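Local atomic coordinates of histidinol-phosphatase (Listeria monocytogenes serotype 4b str. H7858, PDB entry 6NLR), a protein that probably hydrolyses L-histidinol phosphate to histidinol in histidine biosynthesis, using a trinuclear metal centre held in a PHP-family barrel-like fold. Residues A[236-239]-A[240-244]. Numbering follows the deposited sequence.
Sequences TYPP and KKIVT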
ATOM      1  N   THR A 236       4.040  -4.404  11.971  1.00 25.16           N
ATOM      2  CA  THR A 236       4.035  -4.744  10.519  1.00 26.64           C
ATOM      3  C   THR A 236       2.591  -4.772  10.024  1.00 22.52           C
ATOM      4  O   THR A 236       1.672  -5.026  10.820  1.00 20.08           O
ATOM      5  CB  THR A 236       4.735  -6.066  10.200  1.00 24.75           C
ATOM      6  OG1 THR A 236       4.031  -7.062  10.943  1.00 28.52           O
ATOM      7  CG2 THR A 236       6.207  -6.041  10.548  1.00 27.60           C
ATOM      8  N   TYR A 237       2.407  -4.519   8.739  1.00 22.38           N
ATOM      9  CA  TYR A 237       1.111  -4.710   8.052  1.00 22.33           C
ATOM     10  C   TYR A 237       1.279  -5.928   7.161  1.00 24.55           C
ATOM     11  O   TYR A 237       1.968  -5.831   6.136  1.00 22.04           O
ATOM     12  CB  TYR A 237       0.703  -3.502   7.188  1.00 24.28           C
ATOM     13  CG  TYR A 237       0.847  -2.111   7.769  1.00 25.49           C
ATOM     14  CD1 TYR A 237       0.021  -1.646   8.776  1.00 25.71           C
ATOM     15  CD2 TYR A 237       1.768  -1.206   7.248  1.00 29.62           C
ATOM     16  CE1 TYR A 237       0.123  -0.351   9.269  1.00 27.62           C
ATOM     17  CE2 TYR A 237       1.856   0.107   7.694  1.00 25.87           C
ATOM     18  CZ  TYR A 237       1.017   0.543   8.699  1.00 28.91           C
ATOM     19  OH  TYR A 237       1.059   1.830   9.153  1.00 34.21           O
ATOM     20  N   PRO A 238       0.671  -7.098   7.481  1.00 24.92           N
ATOM     21  CA  PRO A 238      -0.160  -7.293   8.666  1.00 23.40           C
ATOM     22  C   PRO A 238       0.674  -7.749   9.866  1.00 23.98           C
ATOM     23  O   PRO A 238       1.879  -7.995   9.751  1.00 24.80           O
ATOM     24  CB  PRO A 238      -1.147  -8.352   8.174  1.00 26.62           C
ATOM     25  CG  PRO A 238      -0.358  -9.182   7.161  1.00 27.12           C
ATOM     26  CD  PRO A 238       0.749  -8.299   6.644  1.00 27.10           C
ATOM     27  N   PRO A 239       0.064  -7.886  11.060  1.00 22.56           N
ATOM     28  CA  PRO A 239       0.737  -8.471  12.217  1.00 24.30           C
ATOM     29  C   PRO A 239       0.886 -10.002  12.132  1.00 25.95           C
ATOM     30  O   PRO A 239       0.276 -10.643  11.314  1.00 23.56           O
ATOM     31  CB  PRO A 239      -0.158  -8.100  13.398  1.00 24.10           C
ATOM     32  CG  PRO A 239      -1.500  -7.846  12.814  1.00 26.14           C
ATOM     33  CD  PRO A 239      -1.312  -7.486  11.358  1.00 25.28           C
ATOM     34  N   LYS A 240       1.703 -10.534  13.027  1.00 25.43           N
ATOM     35  CA  LYS A 240       2.114 -11.956  13.094  1.00 29.97           C
ATOM     36  C   LYS A 240       0.896 -12.893  13.024  1.00 27.83           C
ATOM     37  O   LYS A 240       0.968 -13.860  12.270  1.00 25.72           O
ATOM     38  CB  LYS A 240       2.932 -12.186  14.358  1.00 31.26           C
ATOM     39  CG  LYS A 240       3.480 -13.588  14.560  1.00 39.53           C
ATOM     40  CD  LYS A 240       4.268 -14.121  13.421  1.00 46.24           C
ATOM     41  CE  LYS A 240       4.865 -15.472  13.754  1.00 52.66           C
ATOM     42  NZ  LYS A 240       5.751 -15.408  14.937  1.00 58.11           N
ATOM     43  N   LYS A 241      -0.157 -12.665  13.795  1.00 27.09           N
ATOM     44  CA  LYS A 241      -1.335 -13.584  13.813  1.00 29.64           C
ATOM     45  C   LYS A 241      -1.881 -13.740  12.381  1.00 28.94           C
ATOM     46  O   LYS A 241      -2.157 -14.885  11.961  1.00 28.22           O
ATOM     47  CB  LYS A 241      -2.439 -13.077  14.749  1.00 32.68           C
ATOM     48  CG  LYS A 241      -3.458 -14.139  15.132  1.00 39.29           C
ATOM     49  CD  LYS A 241      -4.641 -13.617  15.929  1.00 46.26           C
ATOM     50  CE  LYS A 241      -5.545 -14.741  16.396  1.00 49.79           C
ATOM     51  NZ  LYS A 241      -6.421 -14.335  17.522  1.00 54.43           N
ATOM     52  N   ILE A 242      -1.965 -12.651  11.622  1.00 25.29           N
ATOM     53  CA  ILE A 242      -2.493 -12.679  10.231  1.00 24.61           C
ATOM     54  C   ILE A 242      -1.465 -13.361   9.329  1.00 26.40           C
ATOM     55  O   ILE A 242      -1.877 -14.203   8.508  1.00 23.86           O
ATOM     56  CB  ILE A 242      -2.853 -11.274   9.742  1.00 24.80           C
ATOM     57  CG1 ILE A 242      -3.837 -10.557  10.678  1.00 27.12           C
ATOM     58  CG2 ILE A 242      -3.312 -11.306   8.286  1.00 25.23           C
ATOM     59  CD1 ILE A 242      -5.022 -11.350  11.109  1.00 28.81           C
ATOM     60  N   VAL A 243      -0.173 -13.061   9.509  1.00 26.40           N
ATOM     61  CA  VAL A 243       0.919 -13.657   8.702  1.00 26.63           C
ATOM     62  C   VAL A 243       0.840 -15.185   8.819  1.00 29.22           C
ATOM     63  O   VAL A 243       0.945 -15.863   7.790  1.00 27.43           O
ATOM     64  CB  VAL A 243       2.301 -13.110   9.110  1.00 27.18           C
ATOM     65  CG1 VAL A 243       3.429 -13.938   8.500  1.00 27.19           C
ATOM     66  CG2 VAL A 243       2.436 -11.636   8.713  1.00 26.98           C
ATOM     67  N   THR A 244       0.644 -15.706  10.025  1.00 26.55           N
ATOM     68  CA  THR A 244       0.570 -17.158  10.310  1.00 29.83           C
ATOM     69  C   THR A 244      -0.628 -17.779   9.577  1.00 30.84           C
ATOM     70  O   THR A 244      -0.427 -18.792   8.925  1.00 33.58           O
ATOM     71  CB  THR A 244       0.528 -17.396  11.828  1.00 32.40           C
ATOM     72  OG1 THR A 244       1.749 -16.832  12.308  1.00 32.64           O
ATOM     73  CG2 THR A 244       0.429 -18.849  12.232  1.00 34.24           C
TER
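Pro-239 O accepts the first i to i+4 bond of helix 240-248, from Val-243 N at 3.1 Å and nearly straight at 163°. Pro-239 is thus the N-cap residue where the loop after strand 220-224 enters a helix of this PHP-family fold. Proline suits this place because its ring holds phi near the -75° found here, compatible with an N-cap, and the helix asks no N-H of that residue. Ile-242 N adds a weak bond to the same oxygen, bent to 124°. The next carbonyl, Lys-240 O, accepts both the N and the OG1 of Thr-244, the hydroxyl 3.1 Å away and above the carbonyl plane. Before the cap, Thr-236 OG1 reaches Pro-238 O at 2.6 Å; it also bonds Lys-275 of helix 269-276.

Pro-238, entered through a cis peptide, presents its ring to the first turn. Ile-242 suits the buried side because its two branches touch two prolines at once: CG2, anti to the backbone N, meets Pro-238 CB at 3.7 Å, while CG1 runs alongside the Pro-239 ring, 4.0 Å from CD. Met-204 and Phe-207 of helix 201-217 lie beyond it. Val-243 lies across the Pro-238 ring at about a right angle, its CG2 4.0 Å from Pro-238 CG.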